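Local atomic coordinates of Lmo2812 protein (Listeria monocytogenes EGD-e, PDB entry 5ZQA), a protein that probably acts as a serine-type D-Ala-D-Ala carboxypeptidase, a penicillin-binding protein that trims peptidoglycan peptides during cell wall synthesis. Residues P190-T202 and S211-L225. Numbering follows the deposited sequence.
Sequences PEVLETTSKPTVT and STNDLLGSIQGLDGL. With MG (magnesium ion), chain C.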
loop_
_atom_site.group_PDB
_atom_site.type_symbol
_atom_site.label_atom_id
_atom_site.label_comp_id
_atom_site.label_asym_id
_atom_site.label_seq_id
_atom_site.Cartn_x
_atom_site.Cartn_y
_atom_site.Cartn_z
ATOM N N PRO A 190 4.641 -5.102 -12.624
ATOM C CA PRO A 190 5.757 -5.647 -11.841
ATOM C C PRO A 190 6.785 -4.590 -11.449
ATOM O O PRO A 190 7.454 -4.748 -10.433
ATOM C CB PRO A 190 6.371 -6.706 -12.779
ATOM C CG PRO A 190 5.794 -6.444 -14.118
ATOM C CD PRO A 190 4.477 -5.779 -13.920
ATOM N N GLU A 191 6.887 -3.522 -12.232
ATOM C CA GLU A 191 7.848 -2.464 -11.946
ATOM C C GLU A 191 7.535 -1.719 -10.646
ATOM O O GLU A 191 8.362 -0.960 -10.167
ATOM C CB GLU A 191 7.927 -1.483 -13.118
ATOM C CG GLU A 191 6.800 -0.466 -13.212
ATOM C CD GLU A 191 5.528 -0.983 -13.865
ATOM O OE1 GLU A 191 5.436 -2.182 -14.227
ATOM O OE2 GLU A 191 4.584 -0.176 -14.023
ATOM N N VAL A 192 6.360 -1.942 -10.057
ATOM C CA VAL A 192 6.066 -1.282 -8.787
ATOM C C VAL A 192 7.109 -1.686 -7.746
ATOM O O VAL A 192 7.477 -0.883 -6.878
ATOM C CB VAL A 192 4.620 -1.606 -8.300
ATOM C CG1 VAL A 192 4.458 -3.073 -7.904
ATOM C CG2 VAL A 192 4.224 -0.674 -7.145
ATOM N N LEU A 193 7.617 -2.912 -7.862
ATOM C CA LEU A 193 8.582 -3.424 -6.904
ATOM C C LEU A 193 9.944 -2.741 -7.059
ATOM O O LEU A 193 10.744 -2.750 -6.130
ATOM C CB LEU A 193 8.713 -4.940 -7.045
ATOM C CG LEU A 193 7.399 -5.714 -6.875
ATOM C CD1 LEU A 193 7.643 -7.185 -7.146
ATOM C CD2 LEU A 193 6.849 -5.516 -5.481
ATOM N N GLU A 194 10.200 -2.138 -8.218
ATOM C CA GLU A 194 11.419 -1.363 -8.399
ATOM C C GLU A 194 11.448 -0.189 -7.426
ATOM O O GLU A 194 12.523 0.208 -6.967
ATOM C CB GLU A 194 11.544 -0.878 -9.851
ATOM C CG GLU A 194 11.779 -2.031 -10.829
ATOM C CD GLU A 194 11.749 -1.610 -12.299
ATOM O OE1 GLU A 194 11.933 -0.410 -12.598
ATOM O OE2 GLU A 194 11.549 -2.494 -13.159
ATOM N N THR A 195 10.275 0.353 -7.093
ATOM C CA THR A 195 10.200 1.461 -6.148
ATOM C C THR A 195 10.085 0.949 -4.710
ATOM O O THR A 195 10.801 1.417 -3.827
ATOM C CB THR A 195 9.012 2.408 -6.473
ATOM O OG1 THR A 195 9.201 2.986 -7.770
ATOM C CG2 THR A 195 8.907 3.533 -5.456
ATOM N N THR A 196 9.218 -0.040 -4.486
ATOM C CA THR A 196 8.946 -0.481 -3.116
ATOM C C THR A 196 10.092 -1.282 -2.509
ATOM O O THR A 196 10.122 -1.484 -1.297
ATOM C CB THR A 196 7.635 -1.315 -3.027
ATOM O OG1 THR A 196 7.745 -2.500 -3.827
ATOM C CG2 THR A 196 6.435 -0.483 -3.505
ATOM N N SER A 197 11.053 -1.708 -3.325
ATOM C CA SER A 197 12.197 -2.443 -2.789
ATOM C C SER A 197 13.317 -1.525 -2.321
ATOM O O SER A 197 14.302 -2.003 -1.754
ATOM C CB SER A 197 12.755 -3.415 -3.828
ATOM O OG SER A 197 13.284 -2.694 -4.927
ATOM N N LYS A 198 13.181 -0.220 -2.551
ATOM C CA LYS A 198 14.251 0.717 -2.210
ATOM C C LYS A 198 14.128 1.274 -0.783
ATOM O O LYS A 198 13.124 1.903 -0.436
ATOM C CB LYS A 198 14.267 1.877 -3.210
ATOM C CG LYS A 198 14.682 1.498 -4.625
ATOM C CD LYS A 198 14.704 2.744 -5.509
ATOM C CE LYS A 198 15.210 2.434 -6.906
ATOM N NZ LYS A 198 15.161 3.638 -7.780
ATOM N N PRO A 199 15.161 1.068 0.053
ATOM C CA PRO A 199 15.128 1.648 1.402
ATOM C C PRO A 199 15.130 3.178 1.408
ATOM O O PRO A 199 14.596 3.788 2.337
ATOM C CB PRO A 199 16.413 1.117 2.043
ATOM C CG PRO A 199 16.718 -0.134 1.290
ATOM C CD PRO A 199 16.291 0.143 -0.125
ATOM N N THR A 200 15.757 3.770 0.396
ATOM C CA THR A 200 15.767 5.216 0.214
ATOM C C THR A 200 15.535 5.504 -1.266
ATOM O O THR A 200 16.065 4.799 -2.125
ATOM C CB THR A 200 17.102 5.854 0.658
ATOM O OG1 THR A 200 17.360 5.550 2.036
ATOM C CG2 THR A 200 17.047 7.355 0.485
ATOM N N VAL A 201 14.736 6.524 -1.562
ATOM C CA VAL A 201 14.540 6.963 -2.935
ATOM C C VAL A 201 15.025 8.401 -3.085
ATOM O O VAL A 201 14.626 9.290 -2.328
ATOM C CB VAL A 201 13.062 6.867 -3.372
ATOM C CG1 VAL A 201 12.895 7.401 -4.790
ATOM C CG2 VAL A 201 12.573 5.431 -3.269
ATOM N N THR A 202 15.909 8.628 -4.048
ATOM C CA THR A 202 16.341 9.987 -4.346
ATOM C C THR A 202 15.425 10.528 -5.418
ATOM O O THR A 202 15.400 10.020 -6.540
ATOM C CB THR A 202 17.801 10.042 -4.815
ATOM O OG1 THR A 202 18.647 9.530 -3.776
ATOM C CG2 THR A 202 18.200 11.479 -5.136
ATOM N N SER A 211 12.134 4.919 3.205
ATOM C CA SER A 211 11.066 3.924 3.241
ATOM C C SER A 211 10.570 3.640 4.648
ATOM O O SER A 211 11.352 3.556 5.597
ATOM C CB SER A 211 11.526 2.618 2.614
ATOM O OG SER A 211 10.450 1.690 2.606
ATOM N N THR A 212 9.260 3.474 4.763
ATOM C CA THR A 212 8.642 3.007 5.996
ATOM C C THR A 212 8.753 1.485 6.162
ATOM O O THR A 212 8.418 0.946 7.226
ATOM C CB THR A 212 7.153 3.392 6.050
ATOM O OG1 THR A 212 6.480 2.815 4.923
ATOM C CG2 THR A 212 6.969 4.917 6.028
ATOM N N ASN A 213 9.212 0.789 5.122
ATOM C CA ASN A 213 9.347 -0.670 5.183
ATOM C C ASN A 213 10.663 -1.071 5.831
ATOM O O ASN A 213 11.696 -1.153 5.162
ATOM C CB ASN A 213 9.242 -1.275 3.778
ATOM C CG ASN A 213 9.304 -2.798 3.783
ATOM O OD1 ASN A 213 9.614 -3.432 4.801
ATOM N ND2 ASN A 213 9.017 -3.394 2.632
ATOM N N ASP A 214 10.614 -1.355 7.126
ATOM C CA ASP A 214 11.827 -1.664 7.884
ATOM C C ASP A 214 12.403 -3.052 7.599
ATOM O O ASP A 214 13.491 -3.367 8.070
ATOM C CB ASP A 214 11.560 -1.535 9.385
ATOM C CG ASP A 214 11.319 -0.098 9.820
ATOM O OD1 ASP A 214 11.711 0.831 9.080
ATOM O OD2 ASP A 214 10.748 0.105 10.911
ATOM N N LEU A 215 11.689 -3.890 6.851
ATOM C CA LEU A 215 12.174 -5.249 6.600
ATOM C C LEU A 215 13.002 -5.386 5.329
ATOM O O LEU A 215 13.506 -6.467 5.031
ATOM C CB LEU A 215 11.004 -6.236 6.539
ATOM C CG LEU A 215 10.336 -6.567 7.871
ATOM C CD1 LEU A 215 9.120 -7.464 7.606
ATOM C CD2 LEU A 215 11.313 -7.263 8.807
ATOM N N LEU A 216 13.121 -4.307 4.560
ATOM C CA LEU A 216 13.974 -4.347 3.384
ATOM C C LEU A 216 15.413 -4.621 3.813
ATOM O O LEU A 216 15.954 -3.916 4.662
ATOM C CB LEU A 216 13.881 -3.036 2.596
ATOM C CG LEU A 216 12.518 -2.754 1.963
ATOM C CD1 LEU A 216 12.488 -1.317 1.435
ATOM C CD2 LEU A 216 12.195 -3.747 0.846
ATOM N N GLY A 217 16.011 -5.662 3.238
ATOM C CA GLY A 217 17.365 -6.057 3.595
ATOM C C GLY A 217 17.445 -6.966 4.811
ATOM O O GLY A 217 18.535 -7.410 5.185
ATOM N N SER A 218 16.299 -7.244 5.432
ATOM C CA SER A 218 16.247 -8.113 6.611
ATOM C C SER A 218 15.638 -9.482 6.325
ATOM O O SER A 218 15.928 -10.465 7.008
ATOM C CB SER A 218 15.457 -7.436 7.725
ATOM O OG SER A 218 16.157 -6.302 8.202
ATOM N N ILE A 219 14.770 -9.534 5.323
ATOM C CA ILE A 219 14.170 -10.790 4.880
ATOM C C ILE A 219 14.592 -11.012 3.447
ATOM O O ILE A 219 14.305 -10.186 2.576
ATOM C CB ILE A 219 12.631 -10.766 4.973
ATOM C CG1 ILE A 219 12.187 -10.594 6.428
ATOM C CG2 ILE A 219 12.048 -12.040 4.378
ATOM C CD1 ILE A 219 10.687 -10.618 6.622
ATOM N N GLN A 220 15.286 -12.115 3.193
ATOM C CA GLN A 220 15.765 -12.377 1.847
ATOM C C GLN A 220 14.584 -12.460 0.893
ATOM O O GLN A 220 13.561 -13.067 1.207
ATOM C CB GLN A 220 16.596 -13.666 1.802
ATOM C CG GLN A 220 17.321 -13.869 0.489
ATOM C CD GLN A 220 16.448 -14.485 -0.578
ATOM O OE1 GLN A 220 15.583 -15.314 -0.285
ATOM N NE2 GLN A 220 16.666 -14.085 -1.826
ATOM N N GLY A 221 14.723 -11.805 -0.255
ATOM C CA GLY A 221 13.701 -11.860 -1.282
ATOM C C GLY A 221 12.571 -10.855 -1.104
ATOM O O GLY A 221 11.740 -10.710 -1.994
ATOM N N LEU A 222 12.526 -10.170 0.035
ATOM C CA LEU A 222 11.432 -9.230 0.290
ATOM C C LEU A 222 11.618 -7.951 -0.517
ATOM O O LEU A 222 12.670 -7.311 -0.430
ATOM C CB LEU A 222 11.324 -8.904 1.785
ATOM C CG LEU A 222 10.108 -8.029 2.112
ATOM C CD1 LEU A 222 9.032 -8.839 2.783
ATOM C CD2 LEU A 222 10.474 -6.820 2.948
ATOM N N ASP A 223 10.605 -7.573 -1.294
ATOM C CA ASP A 223 10.742 -6.409 -2.172
ATOM C C ASP A 223 9.532 -5.468 -2.136
ATOM O O ASP A 223 9.401 -4.581 -2.984
ATOM C CB ASP A 223 11.034 -6.844 -3.620
ATOM C CG ASP A 223 10.107 -7.943 -4.136
ATOM O OD1 ASP A 223 9.065 -8.225 -3.510
ATOM O OD2 ASP A 223 10.440 -8.538 -5.193
ATOM N N GLY A 224 8.682 -5.626 -1.126
ATOM C CA GLY A 224 7.526 -4.751 -0.972
ATOM C C GLY A 224 6.772 -5.114 0.297
ATOM O O GLY A 224 7.204 -6.014 1.025
ATOM N N LEU A 225 5.626 -4.482 0.554
ATOM C CA LEU A 225 4.948 -3.620 -0.396
ATOM C C LEU A 225 4.501 -2.264 0.187
ATOM O O LEU A 225 4.725 -1.227 -0.420
ATOM C CB LEU A 225 3.728 -4.361 -0.954
ATOM C CG LEU A 225 3.059 -3.860 -2.229
ATOM C CD1 LEU A 225 4.051 -3.808 -3.388
ATOM C CD2 LEU A 225 1.896 -4.778 -2.577
HETATM MG MG MG C . 3.157 -0.427 -15.240
HETATM O O HOH W 1 8.194 -1.683 0.495
HETATM O O HOH W 2 9.679 1.474 0.207
HETATM O O HOH W 3 14.324 2.981 5.306
HETATM O O HOH W 4 2.932 1.530 -15.779
#
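Thr-196, on the short helix 192-196, docks against Asp-223 at a classic beta bulge of strand 222-230, an edge strand of the five-stranded antiparallel sheet in the D-Ala-D-Ala carboxypeptidase (peptidase S11) domain, a worked example of a hydroxyl pinning a helix across a strand. The axes of helix 192-196 and of residues 222-225 approach to 6.8 Å, roughly perpendicular. With OG1 set between the backbone N and the carbonyl carbon (chi1 62°), the threonine donates to a lone pair of Asp-223 O at 2.8 Å, in the carbonyl plane, while its CG2 lies against Leu-225 O. Packing is close here: Leu-193 CD2 meets Leu-225 CD1 at 3.9 Å, the two side chains crossing at about a right angle, and Leu-193 CD1 lies beside Asp-223 OD2, 3.7 Å away; OD1 is held by a salt bridge to Arg-247. Gly-224 CA lies 3.6 Å from Thr-196 OG1. The other side is looser and wetter. Leu-216 spreads both methyls over the carbonyls of Thr-196 and Ser-197, beside the exposed ring of Pro-199, and a water accepts from Asn-213 ND2 and donates to Thr-196 O. At the far end Ser-211 N reaches Pro-199 O at 2.8 Å, nearly straight at its hydrogen (168°) but 37° above the carbonyl plane.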